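Local coordinates for mandelate racemase / muconate lactonizing enzyme (Burkholderia pseudomallei, PDB 2POD), which is of unknown function but belongs to the enolase superfamily, carries a sodium ion in its metal site and may act as a lyase, at residues Asn53-Glu58 / Lys68-Tyr73; Glu205-Arg208 / Lys214-Val217. All coordinates share one frame; numbering follows the deposited sequence.

Contact 1 of 2, residues Asn53-Glu58 / Lys68-Tyr73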
ATOM      1  N   ASN B  53       4.408  42.306  18.548  1.00 51.36           N
ATOM      2  CA  ASN B  53       4.162  43.298  17.508  1.00 57.98           C
ATOM      3  C   ASN B  53       3.085  42.893  16.499  1.00 58.56           C
ATOM      4  O   ASN B  53       2.471  43.749  15.851  1.00 60.82           O
ATOM      5  CB  ASN B  53       5.465  43.653  16.786  1.00 59.81           C
ATOM      6  CG  ASN B  53       6.511  44.234  17.723  1.00 71.36           C
ATOM      7  OD1 ASN B  53       6.227  45.141  18.515  1.00 66.65           O
ATOM      8  ND2 ASN B  53       7.732  43.707  17.643  1.00 81.17           N
ATOM      9  N   ARG B  54       2.852  41.589  16.378  1.00 54.37           N
ATOM     10  CA  ARG B  54       1.801  41.071  15.509  1.00 52.34           C
ATOM     11  C   ARG B  54       0.435  41.184  16.172  1.00 50.70           C
ATOM     12  O   ARG B  54      -0.595  41.078  15.512  1.00 52.47           O
ATOM     13  CB  ARG B  54       2.092  39.618  15.123  1.00 54.06           C
ATOM     14  CG  ARG B  54       3.338  39.441  14.270  1.00 55.99           C
ATOM     15  CD  ARG B  54       3.065  38.527  13.098  1.00 70.80           C
ATOM     16  NE  ARG B  54       2.571  39.256  11.933  1.00 77.53           N
ATOM     17  CZ  ARG B  54       2.150  38.686  10.807  1.00 78.45           C
ATOM     18  NH1 ARG B  54       2.156  37.364  10.678  1.00 71.00           N
ATOM     19  NH2 ARG B  54       1.717  39.443   9.806  1.00 79.71           N
ATOM     20  N   LEU B  55       0.441  41.415  17.480  1.00 50.05           N
ATOM     21  CA  LEU B  55      -0.743  41.270  18.308  1.00 49.35           C
ATOM     22  C   LEU B  55      -1.186  42.610  18.900  1.00 54.42           C
ATOM     23  O   LEU B  55      -2.378  42.849  19.077  1.00 54.55           O
ATOM     24  CB  LEU B  55      -0.462  40.257  19.416  1.00 45.23           C
ATOM     25  CG  LEU B  55      -1.491  39.164  19.718  1.00 41.65           C
ATOM     26  CD1 LEU B  55      -1.956  38.398  18.482  1.00 41.33           C
ATOM     27  CD2 LEU B  55      -0.911  38.211  20.722  1.00 32.40           C
ATOM     28  N   ILE B  56      -0.219  43.479  19.194  1.00 55.70           N
ATOM     29  CA  ILE B  56      -0.485  44.801  19.756  1.00 53.32           C
ATOM     30  C   ILE B  56      -1.196  45.708  18.750  1.00 53.52           C
ATOM     31  O   ILE B  56      -0.716  45.916  17.633  1.00 55.04           O
ATOM     32  CB  ILE B  56       0.808  45.436  20.366  1.00 53.51           C
ATOM     33  CG1 ILE B  56       0.992  44.926  21.802  1.00 58.24           C
ATOM     34  CG2 ILE B  56       0.753  46.977  20.369  1.00 57.74           C
ATOM     35  CD1 ILE B  56       2.429  44.788  22.256  1.00 58.04           C
ATOM     36  N   GLY B  57      -2.363  46.208  19.151  1.00 52.58           N
ATOM     37  CA  GLY B  57      -3.211  47.006  18.271  1.00 53.17           C
ATOM     38  C   GLY B  57      -4.366  46.243  17.640  1.00 55.37           C
ATOM     39  O   GLY B  57      -5.257  46.852  17.041  1.00 59.57           O
ATOM     40  N   GLU B  58      -4.356  44.915  17.776  1.00 56.36           N
ATOM     41  CA  GLU B  58      -5.329  44.043  17.104  1.00 53.16           C
ATOM     42  C   GLU B  58      -6.540  43.745  17.985  1.00 50.88           C
ATOM     43  O   GLU B  58      -6.463  43.836  19.207  1.00 53.25           O
ATOM     44  CB  GLU B  58      -4.668  42.730  16.677  1.00 54.99           C
ATOM     45  CG  GLU B  58      -3.556  42.882  15.643  1.00 53.16           C
ATOM     46  CD  GLU B  58      -4.061  42.784  14.211  1.00 60.61           C
ATOM     47  OE1 GLU B  58      -5.190  42.282  14.000  1.00 60.30           O
ATOM     48  OE2 GLU B  58      -3.325  43.204  13.293  1.00 59.76           O
ATOM     49  N   LYS B  68      -3.242  31.692  13.173  1.00 39.32           N
ATOM     50  CA  LYS B  68      -2.681  31.560  11.836  1.00 40.97           C
ATOM     51  C   LYS B  68      -1.582  32.591  11.544  1.00 42.23           C
ATOM     52  O   LYS B  68      -0.550  32.250  10.969  1.00 50.01           O
ATOM     53  CB  LYS B  68      -3.802  31.594  10.784  1.00 35.95           C
ATOM     54  CG  LYS B  68      -3.337  31.587   9.323  1.00 41.61           C
ATOM     55  CD  LYS B  68      -2.697  30.270   8.912  1.00 51.38           C
ATOM     56  CE  LYS B  68      -2.249  30.292   7.450  1.00 57.09           C
ATOM     57  NZ  LYS B  68      -3.395  30.243   6.496  1.00 61.46           N
ATOM     58  N   ARG B  69      -1.799  33.836  11.964  1.00 47.49           N
ATOM     59  CA  ARG B  69      -0.806  34.909  11.831  1.00 42.20           C
ATOM     60  C   ARG B  69       0.484  34.672  12.631  1.00 42.56           C
ATOM     61  O   ARG B  69       1.583  34.985  12.161  1.00 41.02           O
ATOM     62  CB  ARG B  69      -1.434  36.253  12.190  1.00 40.21           C
ATOM     63  CG  ARG B  69      -2.244  36.876  11.051  1.00 43.66           C
ATOM     64  CD  ARG B  69      -2.961  38.147  11.495  1.00 39.16           C
ATOM     65  NE  ARG B  69      -2.045  39.281  11.567  1.00 48.89           N
ATOM     66  CZ  ARG B  69      -1.606  39.831  12.694  1.00 50.80           C
ATOM     67  NH1 ARG B  69      -2.010  39.371  13.874  1.00 49.65           N
ATOM     68  NH2 ARG B  69      -0.760  40.851  12.640  1.00 52.27           N
ATOM     69  N   LEU B  70       0.346  34.098  13.822  1.00 40.12           N
ATOM     70  CA  LEU B  70       1.490  33.841  14.701  1.00 44.70           C
ATOM     71  C   LEU B  70       2.245  32.556  14.363  1.00 49.33           C
ATOM     72  O   LEU B  70       3.299  32.284  14.946  1.00 49.38           O
ATOM     73  CB  LEU B  70       1.049  33.790  16.170  1.00 43.11           C
ATOM     74  CG  LEU B  70       0.634  35.074  16.892  1.00 44.48           C
ATOM     75  CD1 LEU B  70       0.422  34.779  18.365  1.00 39.12           C
ATOM     76  CD2 LEU B  70       1.658  36.182  16.719  1.00 43.22           C
ATOM     77  N   SER B  71       1.692  31.762  13.445  1.00 51.15           N
ATOM     78  CA  SER B  71       2.398  30.620  12.875  1.00 52.39           C
ATOM     79  C   SER B  71       3.494  31.115  11.945  1.00 51.92           C
ATOM     80  O   SER B  71       3.237  31.460  10.793  1.00 56.29           O
ATOM     81  CB  SER B  71       1.428  29.714  12.120  1.00 51.46           C
ATOM     82  OG  SER B  71       1.684  28.357  12.424  1.00 58.31           O
ATOM     83  N   GLY B  72       4.715  31.175  12.467  1.00 54.39           N
ATOM     84  CA  GLY B  72       5.819  31.842  11.777  1.00 50.68           C
ATOM     85  C   GLY B  72       6.569  30.888  10.878  1.00 50.46           C
ATOM     86  O   GLY B  72       6.175  29.727  10.725  1.00 53.87           O
ATOM     87  N   TYR B  73       7.663  31.376  10.301  1.00 49.56           N
ATOM     88  CA  TYR B  73       8.354  30.687   9.214  1.00 48.87           C
ATOM     89  C   TYR B  73       9.034  29.378   9.630  1.00 41.58           C
ATOM     90  O   TYR B  73       9.152  28.465   8.827  1.00 41.46           O
ATOM     91  CB  TYR B  73       9.361  31.630   8.540  1.00 53.33           C
ATOM     92  CG  TYR B  73       9.917  31.106   7.232  1.00 54.56           C
ATOM     93  CD1 TYR B  73       9.070  30.771   6.176  1.00 57.60           C
ATOM     94  CD2 TYR B  73      11.290  30.933   7.055  1.00 51.43           C
ATOM     95  CE1 TYR B  73       9.574  30.282   4.975  1.00 63.82           C
ATOM     96  CE2 TYR B  73      11.805  30.442   5.856  1.00 56.06           C
ATOM     97  CZ  TYR B  73      10.940  30.118   4.822  1.00 57.38           C
ATOM     98  OH  TYR B  73      11.430  29.637   3.634  1.00 62.01           O
TER

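Contact 2 of 2, residues Glu205-Arg208 / Lys214-Val217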
ATOM      1  N   GLU B 205       3.301  -5.140  40.224  1.00 63.64           N
ATOM      2  CA  GLU B 205       2.837  -6.298  40.997  1.00 70.57           C
ATOM      3  C   GLU B 205       2.296  -5.903  42.369  1.00 70.95           C
ATOM      4  O   GLU B 205       1.304  -6.472  42.829  1.00 72.23           O
ATOM      5  CB  GLU B 205       3.945  -7.346  41.140  1.00 72.34           C
ATOM      6  CG  GLU B 205       3.450  -8.711  41.619  1.00 83.33           C
ATOM      7  CD  GLU B 205       4.150  -9.876  40.940  1.00 95.82           C
ATOM      8  OE1 GLU B 205       3.631 -11.011  41.032  1.00 97.27           O
ATOM      9  OE2 GLU B 205       5.215  -9.662  40.318  1.00 99.43           O
ATOM     10  N   LYS B 206       2.951  -4.928  43.003  1.00 70.57           N
ATOM     11  CA  LYS B 206       2.527  -4.382  44.294  1.00 71.13           C
ATOM     12  C   LYS B 206       1.091  -3.868  44.275  1.00 72.21           C
ATOM     13  O   LYS B 206       0.295  -4.216  45.149  1.00 73.77           O
ATOM     14  CB  LYS B 206       3.482  -3.277  44.756  1.00 70.63           C
ATOM     15  CG  LYS B 206       4.655  -3.788  45.584  1.00 76.22           C
ATOM     16  CD  LYS B 206       5.676  -2.693  45.866  1.00 79.41           C
ATOM     17  CE  LYS B 206       6.542  -3.036  47.076  1.00 81.25           C
ATOM     18  NZ  LYS B 206       7.611  -4.030  46.767  1.00 74.68           N
ATOM     19  N   ILE B 207       0.758  -3.063  43.266  1.00 71.81           N
ATOM     20  CA  ILE B 207      -0.594  -2.519  43.145  1.00 71.00           C
ATOM     21  C   ILE B 207      -1.620  -3.529  42.612  1.00 69.84           C
ATOM     22  O   ILE B 207      -2.818  -3.398  42.874  1.00 69.34           O
ATOM     23  CB  ILE B 207      -0.648  -1.124  42.422  1.00 71.53           C
ATOM     24  CG1 ILE B 207      -1.146  -1.219  40.984  1.00 67.00           C
ATOM     25  CG2 ILE B 207       0.671  -0.405  42.481  1.00 69.18           C
ATOM     26  CD1 ILE B 207      -2.482  -0.569  40.812  1.00 66.28           C
ATOM     27  N   ARG B 208      -1.139  -4.538  41.887  1.00 68.75           N
ATOM     28  CA  ARG B 208      -1.962  -5.679  41.492  1.00 72.24           C
ATOM     29  C   ARG B 208      -2.473  -6.452  42.713  1.00 72.92           C
ATOM     30  O   ARG B 208      -3.636  -6.855  42.756  1.00 74.31           O
ATOM     31  CB  ARG B 208      -1.182  -6.606  40.553  1.00 71.11           C
ATOM     32  CG  ARG B 208      -1.975  -7.114  39.351  1.00 77.68           C
ATOM     33  CD  ARG B 208      -2.148  -8.632  39.361  1.00 79.78           C
ATOM     34  NE  ARG B 208      -0.870  -9.350  39.363  1.00 82.70           N
ATOM     35  CZ  ARG B 208      -0.240  -9.792  38.274  1.00 80.76           C
ATOM     36  NH1 ARG B 208      -0.752  -9.597  37.065  1.00 74.04           N
ATOM     37  NH2 ARG B 208       0.915 -10.434  38.397  1.00 75.47           N
ATOM     38  N   LYS B 214      -9.511  -2.472  40.608  1.00 64.44           N
ATOM     39  CA  LYS B 214     -10.169  -1.209  40.936  1.00 63.96           C
ATOM     40  C   LYS B 214      -9.423   0.002  40.386  1.00 59.08           C
ATOM     41  O   LYS B 214      -9.993   1.082  40.263  1.00 61.08           O
ATOM     42  CB  LYS B 214     -10.363  -1.081  42.452  1.00 65.16           C
ATOM     43  CG  LYS B 214     -11.665  -1.689  42.970  1.00 70.52           C
ATOM     44  CD  LYS B 214     -11.769  -1.589  44.489  1.00 77.63           C
ATOM     45  CE  LYS B 214     -11.543  -2.940  45.164  1.00 83.45           C
ATOM     46  NZ  LYS B 214     -10.104  -3.335  45.194  1.00 81.07           N
HETATM   47  N   MSE B 215      -8.152  -0.199  40.053  1.00 58.16           N
HETATM   48  CA  MSE B 215      -7.284   0.855  39.539  1.00 58.70           C
HETATM   49  C   MSE B 215      -6.920   0.599  38.075  1.00 57.39           C
HETATM   50  O   MSE B 215      -6.597  -0.525  37.686  1.00 58.27           O
HETATM   51  CB  MSE B 215      -6.008   0.911  40.375  1.00 58.52           C
HETATM   52  CG  MSE B 215      -5.122   2.117  40.136  1.00 66.99           C
HETATM   53 SE   MSE B 215      -5.802   3.738  40.970  1.00 93.66          SE
HETATM   54  CE  MSE B 215      -6.066   3.093  42.798  1.00 67.77           C
ATOM     55  N   ASP B 216      -6.964   1.648  37.265  1.00 55.64           N
ATOM     56  CA  ASP B 216      -6.239   1.642  36.004  1.00 54.68           C
ATOM     57  C   ASP B 216      -4.833   2.213  36.206  1.00 54.09           C
ATOM     58  O   ASP B 216      -4.649   3.210  36.917  1.00 47.80           O
ATOM     59  CB  ASP B 216      -7.007   2.417  34.931  1.00 57.79           C
ATOM     60  CG  ASP B 216      -8.419   1.898  34.719  1.00 55.81           C
ATOM     61  OD1 ASP B 216      -8.606   0.663  34.625  1.00 59.61           O
ATOM     62  OD2 ASP B 216      -9.339   2.740  34.637  1.00 48.45           O
ATOM     63  N   VAL B 217      -3.842   1.566  35.593  1.00 51.84           N
ATOM     64  CA  VAL B 217      -2.458   2.047  35.639  1.00 53.41           C
ATOM     65  C   VAL B 217      -1.951   2.354  34.237  1.00 51.78           C
ATOM     66  O   VAL B 217      -1.907   1.479  33.369  1.00 53.34           O
ATOM     67  CB  VAL B 217      -1.481   1.045  36.302  1.00 53.76           C
ATOM     68  CG1 VAL B 217      -0.298   1.787  36.905  1.00 54.91           C
ATOM     69  CG2 VAL B 217      -2.174   0.216  37.350  1.00 52.97           C
TER

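Contact 1 of 2, residues Asn53-Glu58 / Lys68-Tyr73
The guanidinium of R69 meets R54 at its edge and E58 on one face. R54 O lies in the plane at the end of the group, where NH1 and NH2 both point at it. E58 OE2 sits above the plane, off toward the rim, 3.5 Å from R69 NH2. The carboxylate is stacked there with its plane 26° from the guanidinium, a salt bridge of charge alone. One face of the R54 guanidinium in turn carries R69 NE, again near the rim.

This contact joins helix 40-55 to helix 63-69 in the N-terminal capping domain of the enolase superfamily. R69 NH1 is 2.8 Å from R54 O and R69 NH2 is 2.9 Å from it. NH2 comes in on a lone pair, while NH1 is tilted 31° from the carbonyl plane. A bend at chi3 (77°) turns the R69 group to make this double grip. In return, R54 NH1 gives a weak bond to R69 O, at 2.9 Å.

The two cations come close, with R54 NE 3.8 Å from R69 NH2. E58 may offset this, although R65 is its stronger partner. A type II turn from L55 to E58 brings E58 back to the site. Beneath the charges, L55 and L70 both touch L89 of helix 81-101. L55 CD1 lies 4.3 Å from L70 CD1, and R54 CB packs 3.8 Å from L70 CD2.

Contact 2 of 2, residues Glu205-Arg208 / Lys214-Val217
Apolar contact between I207 and the pair M215 and V217 joins the two segments. I207 CD1 does most of the touching. It meets V217 tip to tip, with I207 CD1 3.6 Å from V217 CG2. I207 CG1 is a little farther, 4.0 Å from the same V217 CG2. M215, a selenomethionine, is met differently. Its side chain crosses that of I207 at about a right angle, and I207 CD1 rests 3.8 Å from M215 CG. M215 CB is equally near to I207 CD1, so the methyl lies against the base of the chain and not against SE. An I207 chi1 of 104° sets CG2 beside the backbone N and leaves CD1 to reach the strand. V217 holds CG2 beside its backbone N, anti to the carbonyl carbon, and this is the methyl turned to the helix.

Helix 202-210 lies on the crossover from strand 174-177 to the parallel, adjacent strand 216-220. This is a beta-alpha-beta unit of the C-terminal barrel. Helix 160-170 adds A160 against I207 and L168 against M215.

The polar interactions lie off this apolar patch. Along the helix, E205 OE1 lies in the plane of the R208 guanidinium, at its edge. The salt bridge from E205 OE1 to R208 NH2 is long, at 3.8 Å. R208 NH2 also pairs with E239. D216 OD2 makes a salt bridge with R118 of its own chain and a hydrogen bond with Y191 of the third subunit.

Contact 1 comes first along the chain and closes before contact 2 opens. Their centres are 47 Å apart and their nearest atoms about 34 Å apart, on opposite sides of the chain's centre. They share no helix, strand or sheet. Contact 1 joins two helices of the N-terminal domain, whereas contact 2 packs a helix on a strand of the C-terminal barrel. Both lie near subunit interfaces. From contact 1, Y73 OH reaches E272, a sodium ligand, in the second subunit. So the N-terminal domain of one subunit touches the metal site of another. Contact 2 meets the third subunit, and its strand 216-220 ends in E220, a sodium ligand of its own chain.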